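Local coordinates for bacterial transferase hexapeptide (Three repeats) family protein (Acinetobacter baumannii, PDB 4M9C), which probably transfers an acetyl group from acetyl-CoA to a UDP-linked amino sugar in the biosynthesis of UDP-N,N'-diacetylbacillosamine, at residues I4-K15 / L45-F56; N157-T168 / P180-M191. All blocks are in the same frame, centred on the assembly; numbering follows the deposited sequence.

Contact 1: I4-K15 / L45-F56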
loop_
_atom_site.group_PDB
_atom_site.type_symbol
_atom_site.label_atom_id
_atom_site.label_comp_id
_atom_site.label_asym_id
_atom_site.label_seq_id
_atom_site.Cartn_x
_atom_site.Cartn_y
_atom_site.Cartn_z
ATOM N N ILE A 4 -12.011 -23.051 21.753
ATOM C CA ILE A 4 -11.523 -23.414 20.430
ATOM C C ILE A 4 -11.913 -22.340 19.423
ATOM O O ILE A 4 -12.984 -21.739 19.519
ATOM C CB ILE A 4 -12.064 -24.761 19.946
ATOM C CG1 ILE A 4 -13.591 -24.734 19.908
ATOM C CG2 ILE A 4 -11.546 -25.897 20.827
ATOM C CD1 ILE A 4 -14.176 -25.989 19.296
ATOM N N ILE A 5 -11.034 -22.104 18.460
ATOM C CA ILE A 5 -11.276 -21.092 17.442
ATOM C C ILE A 5 -11.409 -21.753 16.078
ATOM O O ILE A 5 -10.570 -22.562 15.678
ATOM C CB ILE A 5 -10.153 -20.032 17.422
ATOM C CG1 ILE A 5 -10.269 -19.129 18.661
ATOM C CG2 ILE A 5 -10.221 -19.221 16.146
ATOM C CD1 ILE A 5 -9.141 -18.096 18.811
ATOM N N GLY A 6 -12.483 -21.432 15.371
ATOM C CA GLY A 6 -12.619 -21.907 14.009
ATOM C C GLY A 6 -12.422 -20.788 13.006
ATOM O O GLY A 6 -12.853 -19.650 13.237
ATOM N N VAL A 7 -11.756 -21.108 11.899
ATOM C CA VAL A 7 -11.683 -20.204 10.753
ATOM C C VAL A 7 -12.624 -20.774 9.688
ATOM O O VAL A 7 -12.378 -21.856 9.146
ATOM C CB VAL A 7 -10.240 -20.101 10.192
ATOM C CG1 VAL A 7 -10.210 -19.295 8.888
ATOM C CG2 VAL A 7 -9.287 -19.501 11.236
ATOM N N TYR A 8 -13.707 -20.059 9.400
ATOM C CA TYR A 8 -14.730 -20.586 8.502
ATOM C C TYR A 8 -14.352 -20.277 7.067
ATOM O O TYR A 8 -14.370 -19.124 6.647
ATOM C CB TYR A 8 -16.102 -20.000 8.835
ATOM C CG TYR A 8 -17.254 -20.986 8.655
ATOM C CD1 TYR A 8 -17.301 -21.845 7.565
ATOM C CD2 TYR A 8 -18.291 -21.046 9.583
ATOM C CE1 TYR A 8 -18.349 -22.745 7.406
ATOM C CE2 TYR A 8 -19.334 -21.931 9.435
ATOM C CZ TYR A 8 -19.365 -22.777 8.346
ATOM O OH TYR A 8 -20.418 -23.659 8.211
ATOM N N GLY A 9 -13.990 -21.317 6.327
ATOM C CA GLY A 9 -13.458 -21.159 4.987
ATOM C C GLY A 9 -12.028 -21.666 4.910
ATOM O O GLY A 9 -11.105 -21.011 5.394
ATOM N N ALA A 10 -11.843 -22.843 4.318
ATOM C CA ALA A 10 -10.515 -23.400 4.120
ATOM C C ALA A 10 -9.919 -22.825 2.844
ATOM O O ALA A 10 -8.740 -22.478 2.796
ATOM C CB ALA A 10 -10.577 -24.905 4.046
ATOM N N SER A 11 -10.748 -22.694 1.817
ATOM C CA SER A 11 -10.300 -22.144 0.538
ATOM C C SER A 11 -10.310 -20.624 0.584
ATOM O O SER A 11 -10.608 -20.032 1.625
ATOM C CB SER A 11 -11.210 -22.612 -0.604
ATOM O OG SER A 11 -11.238 -24.024 -0.676
ATOM N N GLY A 12 -10.019 -20.001 -0.558
ATOM C CA GLY A 12 -9.995 -18.551 -0.656
ATOM C C GLY A 12 -9.071 -17.950 0.396
ATOM O O GLY A 12 -7.907 -18.325 0.497
ATOM N N PHE A 13 -9.596 -17.038 1.204
ATOM C CA PHE A 13 -8.752 -16.321 2.145
ATOM C C PHE A 13 -8.471 -17.058 3.466
ATOM O O PHE A 13 -7.812 -16.518 4.347
ATOM C CB PHE A 13 -9.317 -14.917 2.381
ATOM C CG PHE A 13 -9.326 -14.067 1.134
ATOM C CD1 PHE A 13 -8.139 -13.798 0.457
ATOM C CD2 PHE A 13 -10.513 -13.555 0.627
ATOM C CE1 PHE A 13 -8.132 -13.024 -0.701
ATOM C CE2 PHE A 13 -10.518 -12.779 -0.537
ATOM C CZ PHE A 13 -9.327 -12.513 -1.198
ATOM N N GLY A 14 -8.957 -18.288 3.595
ATOM C CA GLY A 14 -8.779 -19.045 4.831
ATOM C C GLY A 14 -7.339 -19.190 5.293
ATOM O O GLY A 14 -7.019 -18.999 6.476
ATOM N N LYS A 15 -6.453 -19.533 4.366
ATOM C CA LYS A 15 -5.066 -19.773 4.740
ATOM C C LYS A 15 -4.333 -18.479 5.079
ATOM O O LYS A 15 -3.310 -18.506 5.752
ATOM C CB LYS A 15 -4.344 -20.563 3.647
ATOM C CG LYS A 15 -4.984 -21.934 3.394
ATOM C CD LYS A 15 -4.083 -22.822 2.550
ATOM C CE LYS A 15 -3.955 -22.289 1.131
ATOM N NZ LYS A 15 -5.283 -22.259 0.489
ATOM N N LEU A 45 -4.981 -29.094 6.823
ATOM C CA LEU A 45 -4.547 -27.967 6.003
ATOM C C LEU A 45 -3.523 -27.127 6.769
ATOM O O LEU A 45 -3.814 -26.619 7.856
ATOM C CB LEU A 45 -5.756 -27.109 5.608
ATOM C CG LEU A 45 -5.451 -25.908 4.704
ATOM C CD1 LEU A 45 -4.796 -26.407 3.437
ATOM C CD2 LEU A 45 -6.710 -25.123 4.371
ATOM N N ASN A 46 -2.325 -26.995 6.205
ATOM C CA ASN A 46 -1.228 -26.289 6.866
ATOM C C ASN A 46 -1.035 -26.760 8.306
ATOM O O ASN A 46 -0.708 -25.970 9.190
ATOM C CB ASN A 46 -1.426 -24.764 6.824
ATOM C CG ASN A 46 -1.255 -24.185 5.423
ATOM O OD1 ASN A 46 -0.808 -24.876 4.505
ATOM N ND2 ASN A 46 -1.592 -22.902 5.260
ATOM N N GLY A 47 -1.256 -28.055 8.530
ATOM C CA GLY A 47 -1.021 -28.669 9.829
ATOM C C GLY A 47 -2.201 -28.539 10.768
ATOM O O GLY A 47 -2.111 -28.912 11.935
ATOM N N TYR A 48 -3.306 -27.997 10.269
ATOM C CA TYR A 48 -4.500 -27.810 11.089
ATOM C C TYR A 48 -5.591 -28.768 10.633
ATOM O O TYR A 48 -5.681 -29.079 9.448
ATOM C CB TYR A 48 -5.052 -26.392 10.929
ATOM C CG TYR A 48 -4.175 -25.260 11.426
ATOM C CD1 TYR A 48 -4.297 -24.782 12.725
ATOM C CD2 TYR A 48 -3.263 -24.646 10.584
ATOM C CE1 TYR A 48 -3.517 -23.730 13.177
ATOM C CE2 TYR A 48 -2.471 -23.591 11.032
ATOM C CZ TYR A 48 -2.605 -23.141 12.328
ATOM O OH TYR A 48 -1.832 -22.097 12.781
ATOM N N PRO A 49 -6.442 -29.208 11.571
ATOM C CA PRO A 49 -7.621 -30.014 11.244
ATOM C C PRO A 49 -8.621 -29.175 10.478
ATOM O O PRO A 49 -8.801 -27.994 10.792
ATOM C CB PRO A 49 -8.220 -30.351 12.613
ATOM C CG PRO A 49 -7.176 -29.991 13.614
ATOM C CD PRO A 49 -6.334 -28.936 13.014
ATOM N N VAL A 50 -9.252 -29.776 9.479
ATOM C CA VAL A 50 -10.360 -29.144 8.783
ATOM C C VAL A 50 -11.615 -29.893 9.200
ATOM O O VAL A 50 -11.752 -31.089 8.927
ATOM C CB VAL A 50 -10.185 -29.224 7.258
ATOM C CG1 VAL A 50 -11.266 -28.419 6.547
ATOM C CG2 VAL A 50 -8.795 -28.749 6.859
ATOM N N LEU A 51 -12.519 -29.196 9.877
ATOM C CA LEU A 51 -13.706 -29.823 10.444
ATOM C C LEU A 51 -14.973 -29.418 9.712
ATOM O O LEU A 51 -15.067 -28.314 9.165
ATOM C CB LEU A 51 -13.856 -29.449 11.919
ATOM C CG LEU A 51 -12.643 -29.675 12.818
ATOM C CD1 LEU A 51 -12.931 -29.139 14.213
ATOM C CD2 LEU A 51 -12.287 -31.156 12.872
ATOM N N SER A 52 -15.953 -30.315 9.701
ATOM C CA SER A 52 -17.281 -29.952 9.239
ATOM C C SER A 52 -17.850 -29.054 10.315
ATOM O O SER A 52 -17.380 -29.076 11.455
ATOM C CB SER A 52 -18.172 -31.192 9.091
ATOM O OG SER A 52 -18.531 -31.713 10.362
ATOM N N TYR A 53 -18.861 -28.271 9.974
ATOM C CA TYR A 53 -19.459 -27.387 10.962
ATOM C C TYR A 53 -19.998 -28.191 12.145
ATOM O O TYR A 53 -19.753 -27.843 13.299
ATOM C CB TYR A 53 -20.551 -26.519 10.345
ATOM C CG TYR A 53 -21.200 -25.598 11.342
ATOM C CD1 TYR A 53 -22.502 -25.812 11.771
ATOM C CD2 TYR A 53 -20.507 -24.522 11.868
ATOM C CE1 TYR A 53 -23.096 -24.971 12.690
ATOM C CE2 TYR A 53 -21.091 -23.679 12.791
ATOM C CZ TYR A 53 -22.384 -23.906 13.194
ATOM O OH TYR A 53 -22.964 -23.065 14.108
ATOM N N LEU A 54 -20.712 -29.278 11.855
ATOM C CA LEU A 54 -21.285 -30.108 12.909
ATOM C C LEU A 54 -20.227 -30.626 13.861
ATOM O O LEU A 54 -20.422 -30.591 15.070
ATOM C CB LEU A 54 -22.094 -31.276 12.328
ATOM C CG LEU A 54 -23.492 -30.859 11.867
ATOM C CD1 LEU A 54 -24.142 -31.917 10.969
ATOM C CD2 LEU A 54 -24.365 -30.537 13.076
ATOM N N ASP A 55 -19.109 -31.108 13.323
ATOM C CA ASP A 55 -18.033 -31.614 14.175
ATOM C C ASP A 55 -17.405 -30.501 15.011
ATOM O O ASP A 55 -17.104 -30.695 16.187
ATOM C CB ASP A 55 -16.978 -32.366 13.359
ATOM C CG ASP A 55 -17.489 -33.713 12.855
ATOM O OD1 ASP A 55 -18.221 -34.397 13.613
ATOM O OD2 ASP A 55 -17.178 -34.083 11.701
ATOM N N PHE A 56 -17.229 -29.329 14.410
ATOM C CA PHE A 56 -16.718 -28.192 15.162
ATOM C C PHE A 56 -17.644 -27.893 16.335
ATOM O O PHE A 56 -17.201 -27.786 17.470
ATOM C CB PHE A 56 -16.588 -26.953 14.267
ATOM C CG PHE A 56 -16.213 -25.702 15.021
ATOM C CD1 PHE A 56 -17.186 -24.802 15.428
ATOM C CD2 PHE A 56 -14.891 -25.438 15.328
ATOM C CE1 PHE A 56 -16.849 -23.648 16.118
ATOM C CE2 PHE A 56 -14.539 -24.282 16.013
ATOM C CZ PHE A 56 -15.521 -23.388 16.410
#
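Leu45 meets Ala10 and Lys15 through its two methyl branches. Leu45 CD2 lies 3.9 Å from Ala10 CB and 3.8 Å from Lys15 CG, while CD1 faces Lys15 CD. Its CG is anti to the backbone N (chi1 -178°), which points the two methyls at Ala10, in the loop after strand 3-8, and at Lys15, at the start of helix 14-24. Asn46 crosses the aliphatic part of Lys15 at about a right angle. Lys15 NZ forms a salt bridge with Asp139 of the second subunit. Val50, on strand 48-51, adds a looser contact: its CG1 is 4.4 Å from Ala10 CB. Tyr53 opens helix 53-58, which Ser52 caps by accepting the N-H of Asp55. The ring planes of Tyr8 and Tyr53 differ by only 17°, yet the rings are offset so far that little of one faces the other. Tyr8 CE2 lies 3.7 Å from Tyr53 CD2. Tyr53 OH is hydrogen-bonded to Asp86. Phe56 brings CE2 to 3.6 Å from Gly6 N and 3.7 Å from Ile4 CD1. The CE2 and CZ end can come this close because Gly6 has no side chain. The contact joins strand 3-8 and the loop after it to strand 48-51 and helix 53-58 of the Rossmann-like N-terminal domain. Across the segments it is held by apolar and aromatic surfaces, and the polar ends of Lys15 and Tyr53 are tied to partners elsewhere.

Contact 2: N157-T168 / P180-M191; sequences NIHIEDHAYIGT and PLIIGKGAIVGM
Strands 158-160 and 181-183 run parallel, their short axes approaching to 4.8 Å with 14° between their directions, and strands 165-166 and 188-189 pair in the same sense beyond the turns. Ile183 N bonds to His159 O, and Glu161 N returns to Ile183 O at 3.0 Å. Inside, Ile160 and Ile183 lie side by side, their CG1 atoms 3.9 Å apart. Ile183 CG2 reaches Ala164 CB and Ile166 CD1, and Ile166 CD1 also touches Val189 CG2 at 3.8 Å. These are neighbouring coils of a left-handed beta-helix, and Ile160, Ile183, Ile166 and Val189 pack in its interior. Type II turns at Glu161-Ala164 and Gly184-Ala187 make matching corners, joined by Gly186 N to Asp162 O at 2.8 Å. On the outer face, Pro180 CB sits 3.7 Å from the centroid of the His159 ring, 7° off its normal, a CH-pi contact. Glu161 reaches across to the next coil, where OE1 accepts a weak bond from Lys185 N and OE2 lies against Ile182 CG2. Thr168 has OG1 anti to its N (chi1 179°), which turns CG2 tightly against Met191 CB at 3.4 Å. Thr168 OG1 bonds to Pro150 O and to Asn155 of the second subunit.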
loop_
_atom_site.group_PDB
_atom_site.type_symbol
_atom_site.label_atom_id
_atom_site.label_comp_id
_atom_site.label_asym_id
_atom_site.label_seq_id
_atom_site.Cartn_x
_atom_site.Cartn_y
_atom_site.Cartn_z
ATOM N N ASN A 157 -15.956 10.769 2.680
ATOM C CA ASN A 157 -17.371 11.071 2.498
ATOM C C ASN A 157 -18.047 10.129 1.519
ATOM O O ASN A 157 -18.750 10.561 0.601
ATOM C CB ASN A 157 -17.578 12.527 2.073
ATOM C CG ASN A 157 -17.434 13.495 3.235
ATOM O OD1 ASN A 157 -18.239 13.494 4.177
ATOM N ND2 ASN A 157 -16.405 14.326 3.176
ATOM N N ILE A 158 -17.824 8.839 1.723
ATOM C CA ILE A 158 -18.446 7.822 0.888
ATOM C C ILE A 158 -19.335 6.963 1.774
ATOM O O ILE A 158 -18.958 6.623 2.898
ATOM C CB ILE A 158 -17.372 6.975 0.188
ATOM C CG1 ILE A 158 -16.598 7.846 -0.810
ATOM C CG2 ILE A 158 -17.995 5.746 -0.497
ATOM C CD1 ILE A 158 -15.321 7.218 -1.339
ATOM N N HIS A 159 -20.529 6.642 1.290
ATOM C CA HIS A 159 -21.410 5.729 2.002
ATOM C C HIS A 159 -21.541 4.457 1.170
ATOM O O HIS A 159 -22.023 4.487 0.036
ATOM C CB HIS A 159 -22.784 6.365 2.260
ATOM C CG HIS A 159 -22.732 7.602 3.108
ATOM N ND1 HIS A 159 -23.862 8.302 3.479
ATOM C CD2 HIS A 159 -21.685 8.260 3.663
ATOM C CE1 HIS A 159 -23.514 9.334 4.227
ATOM N NE2 HIS A 159 -22.199 9.333 4.353
ATOM N N ILE A 160 -21.063 3.351 1.721
ATOM C CA ILE A 160 -21.119 2.062 1.042
ATOM C C ILE A 160 -22.154 1.215 1.763
ATOM O O ILE A 160 -21.983 0.877 2.926
ATOM C CB ILE A 160 -19.745 1.370 1.057
ATOM C CG1 ILE A 160 -18.728 2.234 0.298
ATOM C CG2 ILE A 160 -19.830 -0.012 0.443
ATOM C CD1 ILE A 160 -17.325 1.684 0.289
ATOM N N GLU A 161 -23.250 0.904 1.081
ATOM C CA GLU A 161 -24.375 0.246 1.738
ATOM C C GLU A 161 -24.202 -1.274 1.811
ATOM O O GLU A 161 -23.258 -1.816 1.246
ATOM C CB GLU A 161 -25.683 0.650 1.042
ATOM C CG GLU A 161 -25.970 2.141 1.198
ATOM C CD GLU A 161 -27.117 2.619 0.333
ATOM O OE1 GLU A 161 -27.634 1.821 -0.474
ATOM O OE2 GLU A 161 -27.504 3.801 0.459
ATOM N N ASP A 162 -25.105 -1.946 2.527
ATOM C CA ASP A 162 -25.013 -3.388 2.764
ATOM C C ASP A 162 -24.604 -4.214 1.554
ATOM O O ASP A 162 -25.042 -3.954 0.435
ATOM C CB ASP A 162 -26.346 -3.934 3.289
ATOM C CG ASP A 162 -26.693 -3.411 4.671
ATOM O OD1 ASP A 162 -27.738 -3.837 5.207
ATOM O OD2 ASP A 162 -25.918 -2.598 5.235
ATOM N N HIS A 163 -23.763 -5.218 1.792
ATOM C CA HIS A 163 -23.474 -6.247 0.790
ATOM C C HIS A 163 -22.734 -5.783 -0.460
ATOM O O HIS A 163 -22.571 -6.553 -1.399
ATOM C CB HIS A 163 -24.757 -7.015 0.414
ATOM C CG HIS A 163 -25.181 -7.998 1.459
ATOM N ND1 HIS A 163 -24.561 -9.220 1.620
ATOM C CD2 HIS A 163 -26.126 -7.925 2.426
ATOM C CE1 HIS A 163 -25.122 -9.867 2.629
ATOM N NE2 HIS A 163 -26.080 -9.107 3.129
ATOM N N ALA A 164 -22.275 -4.537 -0.483
ATOM C CA ALA A 164 -21.471 -4.079 -1.609
ATOM C C ALA A 164 -20.109 -4.795 -1.637
ATOM O O ALA A 164 -19.583 -5.187 -0.600
ATOM C CB ALA A 164 -21.293 -2.592 -1.546
ATOM N N TYR A 165 -19.557 -4.985 -2.831
ATOM C CA TYR A 165 -18.227 -5.575 -2.996
ATOM C C TYR A 165 -17.366 -4.579 -3.769
ATOM O O TYR A 165 -17.721 -4.188 -4.875
ATOM C CB TYR A 165 -18.309 -6.905 -3.765
ATOM C CG TYR A 165 -16.960 -7.524 -4.117
ATOM C CD1 TYR A 165 -16.318 -7.207 -5.307
ATOM C CD2 TYR A 165 -16.335 -8.425 -3.257
ATOM C CE1 TYR A 165 -15.093 -7.763 -5.631
ATOM C CE2 TYR A 165 -15.104 -8.996 -3.578
ATOM C CZ TYR A 165 -14.492 -8.661 -4.766
ATOM O OH TYR A 165 -13.271 -9.212 -5.100
ATOM N N ILE A 166 -16.249 -4.156 -3.180
ATOM C CA ILE A 166 -15.318 -3.261 -3.858
ATOM C C ILE A 166 -14.133 -4.060 -4.376
ATOM O O ILE A 166 -13.355 -4.614 -3.594
ATOM C CB ILE A 166 -14.826 -2.128 -2.931
ATOM C CG1 ILE A 166 -16.009 -1.503 -2.186
ATOM C CG2 ILE A 166 -14.077 -1.071 -3.744
ATOM C CD1 ILE A 166 -17.100 -0.926 -3.109
ATOM N N GLY A 167 -13.992 -4.098 -5.698
ATOM C CA GLY A 167 -13.038 -4.977 -6.350
ATOM C C GLY A 167 -11.583 -4.601 -6.167
ATOM O O GLY A 167 -11.261 -3.501 -5.718
ATOM N N THR A 168 -10.700 -5.530 -6.524
ATOM C CA THR A 168 -9.272 -5.376 -6.266
ATOM C C THR A 168 -8.682 -4.200 -7.065
ATOM O O THR A 168 -8.847 -4.106 -8.286
ATOM C CB THR A 168 -8.497 -6.724 -6.501
ATOM O OG1 THR A 168 -7.096 -6.535 -6.268
ATOM C CG2 THR A 168 -8.693 -7.231 -7.922
ATOM N N PRO A 180 -22.554 12.968 -0.154
ATOM C CA PRO A 180 -21.710 11.771 -0.120
ATOM C C PRO A 180 -21.804 11.011 -1.434
ATOM O O PRO A 180 -22.848 11.039 -2.084
ATOM C CB PRO A 180 -22.332 10.940 1.000
ATOM C CG PRO A 180 -23.721 11.448 1.135
ATOM C CD PRO A 180 -23.626 12.909 0.851
ATOM N N LEU A 181 -20.721 10.357 -1.836
ATOM C CA LEU A 181 -20.792 9.423 -2.950
ATOM C C LEU A 181 -21.323 8.090 -2.404
ATOM O O LEU A 181 -20.845 7.584 -1.382
ATOM C CB LEU A 181 -19.424 9.252 -3.612
ATOM C CG LEU A 181 -19.459 8.458 -4.922
ATOM C CD1 LEU A 181 -18.262 8.767 -5.807
ATOM C CD2 LEU A 181 -19.561 6.958 -4.663
ATOM N N ILE A 182 -22.326 7.533 -3.070
ATOM C CA ILE A 182 -22.981 6.336 -2.567
ATOM C C ILE A 182 -22.727 5.132 -3.459
ATOM O O ILE A 182 -22.883 5.205 -4.679
ATOM C CB ILE A 182 -24.498 6.549 -2.437
ATOM C CG1 ILE A 182 -24.792 7.713 -1.488
ATOM C CG2 ILE A 182 -25.180 5.277 -1.965
ATOM C CD1 ILE A 182 -26.241 8.137 -1.496
ATOM N N ILE A 183 -22.303 4.042 -2.834
ATOM C CA ILE A 183 -22.224 2.739 -3.471
ATOM C C ILE A 183 -23.447 1.963 -2.992
ATOM O O ILE A 183 -23.561 1.652 -1.810
ATOM C CB ILE A 183 -20.956 1.978 -3.042
ATOM C CG1 ILE A 183 -19.704 2.782 -3.400
ATOM C CG2 ILE A 183 -20.901 0.603 -3.701
ATOM C CD1 ILE A 183 -19.632 3.168 -4.872
ATOM N N GLY A 184 -24.367 1.665 -3.900
ATOM C CA GLY A 184 -25.643 1.080 -3.510
ATOM C C GLY A 184 -25.608 -0.335 -2.959
ATOM O O GLY A 184 -24.663 -1.096 -3.182
ATOM N N LYS A 185 -26.657 -0.686 -2.223
ATOM C CA LYS A 185 -26.759 -2.001 -1.622
ATOM C C LYS A 185 -26.504 -3.108 -2.659
ATOM O O LYS A 185 -27.103 -3.121 -3.734
ATOM C CB LYS A 185 -28.127 -2.148 -0.950
ATOM C CG LYS A 185 -28.446 -3.544 -0.469
ATOM C CD LYS A 185 -29.717 -3.566 0.382
ATOM C CE LYS A 185 -30.170 -5.009 0.651
ATOM N NZ LYS A 185 -29.057 -5.859 1.184
ATOM N N GLY A 186 -25.571 -4.003 -2.346
ATOM C CA GLY A 186 -25.274 -5.143 -3.194
ATOM C C GLY A 186 -24.610 -4.821 -4.520
ATOM O O GLY A 186 -24.474 -5.695 -5.381
ATOM N N ALA A 187 -24.194 -3.577 -4.709
ATOM C CA ALA A 187 -23.487 -3.238 -5.935
ATOM C C ALA A 187 -22.155 -3.982 -5.977
ATOM O O ALA A 187 -21.653 -4.457 -4.953
ATOM C CB ALA A 187 -23.275 -1.723 -6.047
ATOM N N ILE A 188 -21.590 -4.081 -7.171
ATOM C CA ILE A 188 -20.292 -4.686 -7.373
ATOM C C ILE A 188 -19.408 -3.698 -8.135
ATOM O O ILE A 188 -19.682 -3.378 -9.287
ATOM C CB ILE A 188 -20.426 -5.959 -8.228
ATOM C CG1 ILE A 188 -21.255 -7.018 -7.494
ATOM C CG2 ILE A 188 -19.065 -6.488 -8.631
ATOM C CD1 ILE A 188 -21.478 -8.265 -8.310
ATOM N N VAL A 189 -18.352 -3.211 -7.495
ATOM C CA VAL A 189 -17.386 -2.363 -8.188
ATOM C C VAL A 189 -16.286 -3.288 -8.702
ATOM O O VAL A 189 -15.621 -3.965 -7.912
ATOM C CB VAL A 189 -16.794 -1.294 -7.222
ATOM C CG1 VAL A 189 -15.635 -0.548 -7.870
ATOM C CG2 VAL A 189 -17.883 -0.325 -6.774
ATOM N N GLY A 190 -16.096 -3.342 -10.015
ATOM C CA GLY A 190 -15.213 -4.343 -10.593
ATOM C C GLY A 190 -13.758 -4.039 -10.304
ATOM O O GLY A 190 -13.424 -2.897 -10.032
ATOM N N MET A 191 -12.889 -5.046 -10.362
ATOM C CA MET A 191 -11.463 -4.790 -10.195
ATOM C C MET A 191 -10.986 -3.657 -11.095
ATOM O O MET A 191 -11.378 -3.546 -12.260
ATOM C CB MET A 191 -10.636 -6.039 -10.486
ATOM C CG MET A 191 -10.773 -6.548 -11.897
ATOM S SD MET A 191 -9.717 -7.991 -12.189
ATOM C CE MET A 191 -8.178 -7.377 -11.513
HETATM O O HOH W 1 -22.137 -7.049 -4.136
#

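Contact 1 comes first along the chain and closes before contact 2 opens. Their centres are 29 Å apart, on opposite sides of the chain's centre, and the nearest atoms are about 6 Å apart without touching. Contact 1 belongs to the mixed sheet that holds strands 3-8, 33-36 and 48-51, and to the helices around it, in the N-terminal Rossmann-like domain. Contact 2 joins two late coils of the left-handed beta-helix, pairing strands 158-160 with 181-183 and 165-166 with 188-189. Both also reach the second subunit of the trimer. In related acetyltransferases the N-terminal domain binds the nucleotide sugar and the beta-helix binds acetyl-CoA, and a similar division is likely here.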